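Local coordinates for fatty acid-binding protein homolog (Ascaris suum, PDB 6I8X), which binds fatty acids inside a beta-barrel and may sequester potentially toxic fatty acids and their peroxidation products or help maintain the impermeable lipid layer of the eggshell, at residues 53-56 with 62-65; 73-78 with 84-89. One frame throughout, in Å; residues are numbered along the deposited sequence.

Contact 1: 53-56 with 62-65; sequences NAAS and YDME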
ATOM      1  N   ASN A  53       9.414  -3.377  11.207  1.00 37.06           N
ATOM      2  CA  ASN A  53      10.311  -4.528  11.095  1.00 38.19           C
ATOM      3  C   ASN A  53       9.457  -5.678  11.632  1.00 43.83           C
ATOM      4  O   ASN A  53       8.676  -5.457  12.556  1.00 43.75           O
ATOM      5  CB  ASN A  53      11.546  -4.350  11.989  1.00 39.08           C
ATOM      6  CG  ASN A  53      12.485  -3.269  11.527  1.00 49.41           C
ATOM      7  OD1 ASN A  53      13.181  -3.428  10.546  1.00 44.41           O
ATOM      8  ND2 ASN A  53      12.506  -2.134  12.206  1.00 44.36           N
ATOM      9  N   ALA A  54       9.533  -6.865  11.023  1.00 42.47           N
ATOM     10  CA  ALA A  54       8.706  -8.012  11.436  1.00 42.89           C
ATOM     11  C   ALA A  54       8.776  -8.313  12.936  1.00 48.57           C
ATOM     12  O   ALA A  54       9.866  -8.475  13.476  1.00 48.49           O
ATOM     13  CB  ALA A  54       9.074  -9.249  10.632  1.00 43.86           C
ATOM     14  N   ALA A  55       7.602  -8.415  13.594  1.00 46.94           N
ATOM     15  CA  ALA A  55       7.479  -8.725  15.024  1.00 48.15           C
ATOM     16  C   ALA A  55       8.171 -10.054  15.382  1.00 53.48           C
ATOM     17  O   ALA A  55       8.576 -10.247  16.527  1.00 53.91           O
ATOM     18  CB  ALA A  55       6.015  -8.764  15.424  1.00 48.89           C
ATOM     19  N   SER A  56       8.344 -10.945  14.385  1.00 50.19           N
ATOM     20  CA  SER A  56       9.016 -12.240  14.530  1.00 51.15           C
ATOM     21  C   SER A  56      10.556 -12.103  14.710  1.00 56.16           C
ATOM     22  O   SER A  56      11.220 -13.077  15.085  1.00 58.17           O
ATOM     23  CB  SER A  56       8.705 -13.115  13.324  1.00 53.61           C
ATOM     24  OG  SER A  56       9.388 -12.590  12.200  1.00 63.13           O
ATOM     25  N   TYR A  62       9.310  -7.649   7.081  1.00 39.32           N
ATOM     26  CA  TYR A  62       8.438  -6.577   7.547  1.00 35.88           C
ATOM     27  C   TYR A  62       7.004  -6.977   7.754  1.00 39.92           C
ATOM     28  O   TYR A  62       6.541  -7.994   7.237  1.00 39.63           O
ATOM     29  CB  TYR A  62       8.494  -5.418   6.527  1.00 34.83           C
ATOM     30  CG  TYR A  62       9.905  -4.931   6.316  1.00 35.74           C
ATOM     31  CD1 TYR A  62      10.474  -4.002   7.185  1.00 36.81           C
ATOM     32  CD2 TYR A  62      10.725  -5.507   5.339  1.00 36.53           C
ATOM     33  CE1 TYR A  62      11.809  -3.639   7.076  1.00 38.46           C
ATOM     34  CE2 TYR A  62      12.070  -5.160   5.231  1.00 37.24           C
ATOM     35  CZ  TYR A  62      12.608  -4.230   6.109  1.00 40.49           C
ATOM     36  OH  TYR A  62      13.913  -3.842   6.009  1.00 39.34           O
ATOM     37  N   ASP A  63       6.287  -6.125   8.480  1.00 36.28           N
ATOM     38  CA  ASP A  63       4.850  -6.222   8.683  1.00 36.12           C
ATOM     39  C   ASP A  63       4.228  -4.922   8.209  1.00 38.92           C
ATOM     40  O   ASP A  63       4.809  -3.846   8.382  1.00 39.43           O
ATOM     41  CB  ASP A  63       4.480  -6.436  10.166  1.00 36.87           C
ATOM     42  CG  ASP A  63       5.080  -7.650  10.815  1.00 44.05           C
ATOM     43  OD1 ASP A  63       5.340  -8.650  10.093  1.00 44.49           O
ATOM     44  OD2 ASP A  63       5.289  -7.615  12.046  1.00 52.26           O
ATOM     45  N   MET A  64       3.067  -5.016   7.612  1.00 34.70           N
ATOM     46  CA  MET A  64       2.321  -3.829   7.229  1.00 34.79           C
ATOM     47  C   MET A  64       0.835  -4.068   7.488  1.00 35.84           C
ATOM     48  O   MET A  64       0.314  -5.168   7.304  1.00 33.95           O
ATOM     49  CB  MET A  64       2.654  -3.273   5.816  1.00 37.82           C
ATOM     50  CG  MET A  64       1.687  -3.657   4.713  1.00 43.96           C
ATOM     51  SD  MET A  64       0.194  -2.621   4.504  1.00 49.52           S
ATOM     52  CE  MET A  64       0.787  -1.367   3.468  1.00 45.81           C
ATOM     53  N   GLU A  65       0.178  -3.030   7.949  1.00 33.08           N
ATOM     54  CA  GLU A  65      -1.247  -3.051   8.244  1.00 32.68           C
ATOM     55  C   GLU A  65      -1.917  -1.900   7.550  1.00 35.00           C
ATOM     56  O   GLU A  65      -1.371  -0.802   7.497  1.00 34.99           O
ATOM     57  CB  GLU A  65      -1.481  -2.911   9.770  1.00 34.29           C
ATOM     58  CG  GLU A  65      -0.884  -4.044  10.591  1.00 48.90           C
ATOM     59  CD  GLU A  65      -1.169  -4.001  12.076  1.00 76.29           C
ATOM     60  OE1 GLU A  65      -0.625  -3.112  12.769  1.00 84.35           O
ATOM     61  OE2 GLU A  65      -1.902  -4.894  12.556  1.00 79.03           O
TER
HETATM   62  O   HOH W   1       6.159 -10.744  11.888  1.00 47.22           O
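Tyr62 and Asn53 face each other as a non-hydrogen-bonded antiparallel pair, their CA atoms 4.5 Å apart, and here the last residue of one strand meets the first of the next. Although their CB atoms diverge, the two side chains run side by side and point the same way. The amide plane of Asn53 is turned 35° from the ring plane of Tyr62, and Asn53 OD1 lies obliquely by the ring, 3.7 Å from Tyr62 CE1. Beyond this pair, the phenol OH of Tyr62 is bonded to Leu9 N, and its ring meets that of Trp78.

Asp63 supplies the polar half of the contact. With CG anti to its own carbonyl carbon (chi1 -58°), the carboxylate lies alongside the backbone that leaves the strand at Ala54. Asp63 OD2 accepts the N-H of Ala55 at 2.9 Å in a nearly straight bond (168°), met on its syn side though somewhat out of the carboxylate plane. The same oxygen closes on Ala54 CA at 3.5 Å and on Ala55 CB at 3.6 Å, so methyl and backbone atoms pack against the carboxylate. Asp63 OD1 accepts a hydrogen bond from a water 2.9 Å away, and that water is in turn reached, weakly, by Ser56 N. A salt bridge from Arg52 to OD2 and a hydrogen bond from Asp77 N to OD1 help satisfy this buried carboxylate and probably favour its ionised form. The contact illustrates how an antiparallel beta-hairpin can be closed: where backbone pairing gives way to the loop, an aspartate on the returning strand holds the departing chain. Here the hairpin joins strands 47-53 and 62-68 of the fatty acid-binding protein barrel.

Contact 2: 73-78 with 84-89; sequences THHKDW and FQDEAL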
ATOM      1  N   THR A  73      -6.405  -5.024   6.942  1.00 35.23           N
ATOM      2  CA  THR A  73      -5.489  -6.031   6.385  1.00 34.73           C
ATOM      3  C   THR A  73      -4.242  -6.087   7.254  1.00 38.55           C
ATOM      4  O   THR A  73      -3.887  -5.098   7.895  1.00 36.08           O
ATOM      5  CB  THR A  73      -5.197  -5.867   4.874  1.00 42.80           C
ATOM      6  OG1 THR A  73      -4.462  -4.680   4.612  1.00 45.43           O
ATOM      7  CG2 THR A  73      -6.441  -5.921   4.023  1.00 38.55           C
ATOM      8  N   HIS A  74      -3.624  -7.269   7.344  1.00 38.08           N
ATOM      9  CA  HIS A  74      -2.446  -7.500   8.176  1.00 38.20           C
ATOM     10  C   HIS A  74      -1.528  -8.465   7.439  1.00 41.55           C
ATOM     11  O   HIS A  74      -1.770  -9.681   7.425  1.00 41.57           O
ATOM     12  CB  HIS A  74      -2.830  -8.076   9.560  1.00 39.89           C
ATOM     13  CG  HIS A  74      -3.986  -7.398  10.228  1.00 43.92           C
ATOM     14  ND1 HIS A  74      -3.794  -6.366  11.141  1.00 45.54           N
ATOM     15  CD2 HIS A  74      -5.313  -7.648  10.122  1.00 46.12           C
ATOM     16  CE1 HIS A  74      -5.003  -6.028  11.554  1.00 45.00           C
ATOM     17  NE2 HIS A  74      -5.948  -6.768  10.967  1.00 45.83           N
ATOM     18  N   HIS A  75      -0.484  -7.908   6.811  1.00 37.06           N
ATOM     19  CA  HIS A  75       0.519  -8.661   6.045  1.00 35.95           C
ATOM     20  C   HIS A  75       1.778  -8.830   6.898  1.00 38.90           C
ATOM     21  O   HIS A  75       2.476  -7.857   7.165  1.00 37.03           O
ATOM     22  CB  HIS A  75       0.796  -7.956   4.706  1.00 35.13           C
ATOM     23  CG  HIS A  75      -0.460  -7.624   3.950  1.00 37.83           C
ATOM     24  ND1 HIS A  75      -1.508  -8.537   3.837  1.00 39.54           N
ATOM     25  CD2 HIS A  75      -0.798  -6.488   3.290  1.00 37.82           C
ATOM     26  CE1 HIS A  75      -2.441  -7.920   3.129  1.00 38.13           C
ATOM     27  NE2 HIS A  75      -2.044  -6.703   2.746  1.00 37.54           N
ATOM     28  N   LYS A  76       2.024 -10.065   7.368  1.00 37.18           N
ATOM     29  CA  LYS A  76       3.131 -10.394   8.272  1.00 37.25           C
ATOM     30  C   LYS A  76       4.275 -11.152   7.641  1.00 43.14           C
ATOM     31  O   LYS A  76       4.057 -12.093   6.878  1.00 43.20           O
ATOM     32  CB  LYS A  76       2.623 -11.181   9.496  1.00 39.86           C
ATOM     33  CG  LYS A  76       1.406 -10.568  10.213  1.00 54.24           C
ATOM     34  CD  LYS A  76       1.764  -9.352  11.071  1.00 64.62           C
ATOM     35  CE  LYS A  76       0.702  -9.057  12.106  1.00 87.33           C
ATOM     36  NZ  LYS A  76       0.593 -10.144  13.126  1.00100.40           N
ATOM     37  N   ASP A  77       5.505 -10.764   8.026  1.00 40.93           N
ATOM     38  CA  ASP A  77       6.779 -11.364   7.642  1.00 42.33           C
ATOM     39  C   ASP A  77       7.071 -11.361   6.152  1.00 42.78           C
ATOM     40  O   ASP A  77       7.565 -12.363   5.627  1.00 44.36           O
ATOM     41  CB  ASP A  77       6.905 -12.799   8.208  1.00 47.31           C
ATOM     42  CG  ASP A  77       7.522 -12.803   9.571  1.00 65.04           C
ATOM     43  OD1 ASP A  77       8.699 -12.410   9.682  1.00 69.47           O
ATOM     44  OD2 ASP A  77       6.815 -13.146  10.534  1.00 70.30           O
ATOM     45  N   TRP A  78       6.816 -10.245   5.479  1.00 35.57           N
ATOM     46  CA  TRP A  78       7.129 -10.171   4.056  1.00 34.62           C
ATOM     47  C   TRP A  78       8.539  -9.579   3.789  1.00 38.35           C
ATOM     48  O   TRP A  78       9.110  -8.908   4.647  1.00 37.50           O
ATOM     49  CB  TRP A  78       6.036  -9.458   3.254  1.00 31.37           C
ATOM     50  CG  TRP A  78       5.714  -8.078   3.753  1.00 30.69           C
ATOM     51  CD1 TRP A  78       4.684  -7.729   4.575  1.00 32.62           C
ATOM     52  CD2 TRP A  78       6.404  -6.857   3.429  1.00 29.55           C
ATOM     53  NE1 TRP A  78       4.692  -6.375   4.790  1.00 30.80           N
ATOM     54  CE2 TRP A  78       5.759  -5.818   4.130  1.00 31.80           C
ATOM     55  CE3 TRP A  78       7.523  -6.546   2.629  1.00 30.94           C
ATOM     56  CZ2 TRP A  78       6.197  -4.488   4.076  1.00 30.95           C
ATOM     57  CZ3 TRP A  78       7.987  -5.239   2.605  1.00 31.74           C
ATOM     58  CH2 TRP A  78       7.315  -4.218   3.305  1.00 31.66           C
ATOM     59  N   PHE A  84       3.778 -12.818  -2.057  1.00 38.24           N
ATOM     60  CA  PHE A  84       3.008 -13.588  -1.078  1.00 37.30           C
ATOM     61  C   PHE A  84       1.523 -13.488  -1.446  1.00 44.25           C
ATOM     62  O   PHE A  84       1.125 -12.609  -2.218  1.00 42.43           O
ATOM     63  CB  PHE A  84       3.241 -13.065   0.363  1.00 37.06           C
ATOM     64  CG  PHE A  84       2.839 -11.629   0.667  1.00 35.14           C
ATOM     65  CD1 PHE A  84       3.729 -10.585   0.460  1.00 34.98           C
ATOM     66  CD2 PHE A  84       1.599 -11.341   1.233  1.00 35.75           C
ATOM     67  CE1 PHE A  84       3.381  -9.273   0.778  1.00 35.10           C
ATOM     68  CE2 PHE A  84       1.249 -10.035   1.563  1.00 38.15           C
ATOM     69  CZ  PHE A  84       2.143  -9.005   1.344  1.00 36.20           C
ATOM     70  N   GLN A  85       0.711 -14.391  -0.911  1.00 44.28           N
ATOM     71  CA  GLN A  85      -0.727 -14.372  -1.124  1.00 44.57           C
ATOM     72  C   GLN A  85      -1.419 -14.054   0.203  1.00 48.26           C
ATOM     73  O   GLN A  85      -1.062 -14.632   1.230  1.00 48.71           O
ATOM     74  CB  GLN A  85      -1.235 -15.703  -1.703  1.00 47.41           C
ATOM     75  CG  GLN A  85      -2.675 -15.575  -2.201  1.00 56.21           C
ATOM     76  CD  GLN A  85      -3.243 -16.846  -2.766  1.00 71.96           C
ATOM     77  OE1 GLN A  85      -2.744 -17.405  -3.757  1.00 65.43           O
ATOM     78  NE2 GLN A  85      -4.358 -17.271  -2.200  1.00 61.71           N
ATOM     79  N   ASP A  86      -2.389 -13.123   0.179  1.00 43.23           N
ATOM     80  CA  ASP A  86      -3.152 -12.723   1.364  1.00 42.03           C
ATOM     81  C   ASP A  86      -4.460 -12.026   1.010  1.00 44.93           C
ATOM     82  O   ASP A  86      -4.699 -11.672  -0.147  1.00 44.94           O
ATOM     83  CB  ASP A  86      -2.315 -11.815   2.283  1.00 42.50           C
ATOM     84  CG  ASP A  86      -2.685 -11.891   3.746  1.00 49.55           C
ATOM     85  OD1 ASP A  86      -3.595 -12.678   4.092  1.00 51.24           O
ATOM     86  OD2 ASP A  86      -2.078 -11.159   4.544  1.00 54.81           O
ATOM     87  N   GLU A  87      -5.313 -11.835   2.023  1.00 40.23           N
ATOM     88  CA  GLU A  87      -6.571 -11.150   1.864  1.00 38.88           C
ATOM     89  C   GLU A  87      -6.298  -9.643   1.775  1.00 41.99           C
ATOM     90  O   GLU A  87      -5.520  -9.089   2.572  1.00 39.79           O
ATOM     91  CB  GLU A  87      -7.525 -11.491   3.021  1.00 40.48           C
ATOM     92  CG  GLU A  87      -8.913 -10.899   2.842  1.00 51.40           C
ATOM     93  CD  GLU A  87      -9.954 -11.297   3.869  1.00 75.73           C
ATOM     94  OE1 GLU A  87      -9.678 -11.178   5.083  1.00 62.66           O
ATOM     95  OE2 GLU A  87     -11.084 -11.643   3.454  1.00 82.98           O
ATOM     96  N   ALA A  88      -6.938  -8.993   0.783  1.00 38.63           N
ATOM     97  CA  ALA A  88      -6.825  -7.562   0.563  1.00 36.98           C
ATOM     98  C   ALA A  88      -8.080  -6.868   1.104  1.00 40.92           C
ATOM     99  O   ALA A  88      -8.963  -7.551   1.644  1.00 40.92           O
ATOM    100  CB  ALA A  88      -6.613  -7.265  -0.915  1.00 37.73           C
ATOM    101  N   LEU A  89      -8.131  -5.518   1.008  1.00 38.00           N
ATOM    102  CA  LEU A  89      -9.206  -4.657   1.530  1.00 39.06           C
ATOM    103  C   LEU A  89     -10.587  -4.894   0.891  1.00 45.11           C
ATOM    104  O   LEU A  89     -11.605  -4.549   1.488  1.00 45.43           O
ATOM    105  CB  LEU A  89      -8.814  -3.168   1.439  1.00 38.18           C
ATOM    106  CG  LEU A  89      -7.773  -2.659   2.449  1.00 41.22           C
ATOM    107  CD1 LEU A  89      -7.306  -1.277   2.061  1.00 40.94           C
ATOM    108  CD2 LEU A  89      -8.313  -2.675   3.881  1.00 40.52           C
TER
HETATM  109  O   HOH W   2      -4.823  -9.277   5.249  1.00 45.77           O
HETATM  110  O   HOH W   3       0.460 -12.351   6.513  1.00 53.22           O
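His75 and Asp86 make the direct hydrogen bond of this contact, between strand segments whose axes come no closer than 7.6 Å. The ND1 proton of His75 goes to Asp86 OD2 at 2.8 Å, with an angle of 162° at the hydrogen. Asp86 CG, anti to the backbone N (chi1 -152°), carries the carboxylate toward His75. Asp86 OD2 lies in the imidazole plane, whereas the histidine comes from above the carboxylate plane. On the same ring edge, His75 CE1 faces the carbonyl oxygen of Glu87, and a weak bond from Glu87 N to Asp86 OD1 helps to hold the carboxylate in place.

Water carries the rest of the polar bridging. One molecule accepts from His74 N at 3.1 Å and donates to Glu87 O at 2.8 Å and weakly to Asp86 OD2; another accepts from Lys76 N at 2.9 Å and reaches Asp86 OD2 weakly.

Apolar packing flanks this line. The Phe84 ring reaches both His75 and Trp78, with CE1 3.6 Å from Trp78 CB and CZ 3.8 Å from His75 CB. Its plane is tilted 14° from that of the Trp78 five-membered ring, but the rings are slid apart and barely overlap; the His75 ring is met obliquely. At the far end, Thr73 CG2 touches Leu89 CD2 at 3.7 Å; Leu89 also lines the vaccenic acid pocket.

Side chains and waters thus span the gap between strands 72-78 and 84-87, a feature of fatty acid-binding protein barrels. The carboxylate beside His75 fixes the proton on ND1 and may raise the ring's affinity for a second.

In the fold
From the N terminus, the chain runs through strand 47-53 and leaves it at residues 53-56 for a loop that contact 1 closes against the start of strand 62-68. After strand 62-68 the chain returns as strand 72-78, which pairs with it in the same sheet, and contact 2 then closes the next loop, between residues 78 and 84. The two contacts follow in series, neither enclosing nor crossing the other. They meet where Ser56 OG approaches Asp77 OD1 and Tyr62 N approaches Trp78 O, probable hydrogen bonds of 2.6 and 2.7 Å. Contact 1 ties neighbouring strands within the sheet, whereas contact 2 brings its two outermost strands, 72-78 and 84-87, together and completes the barrel.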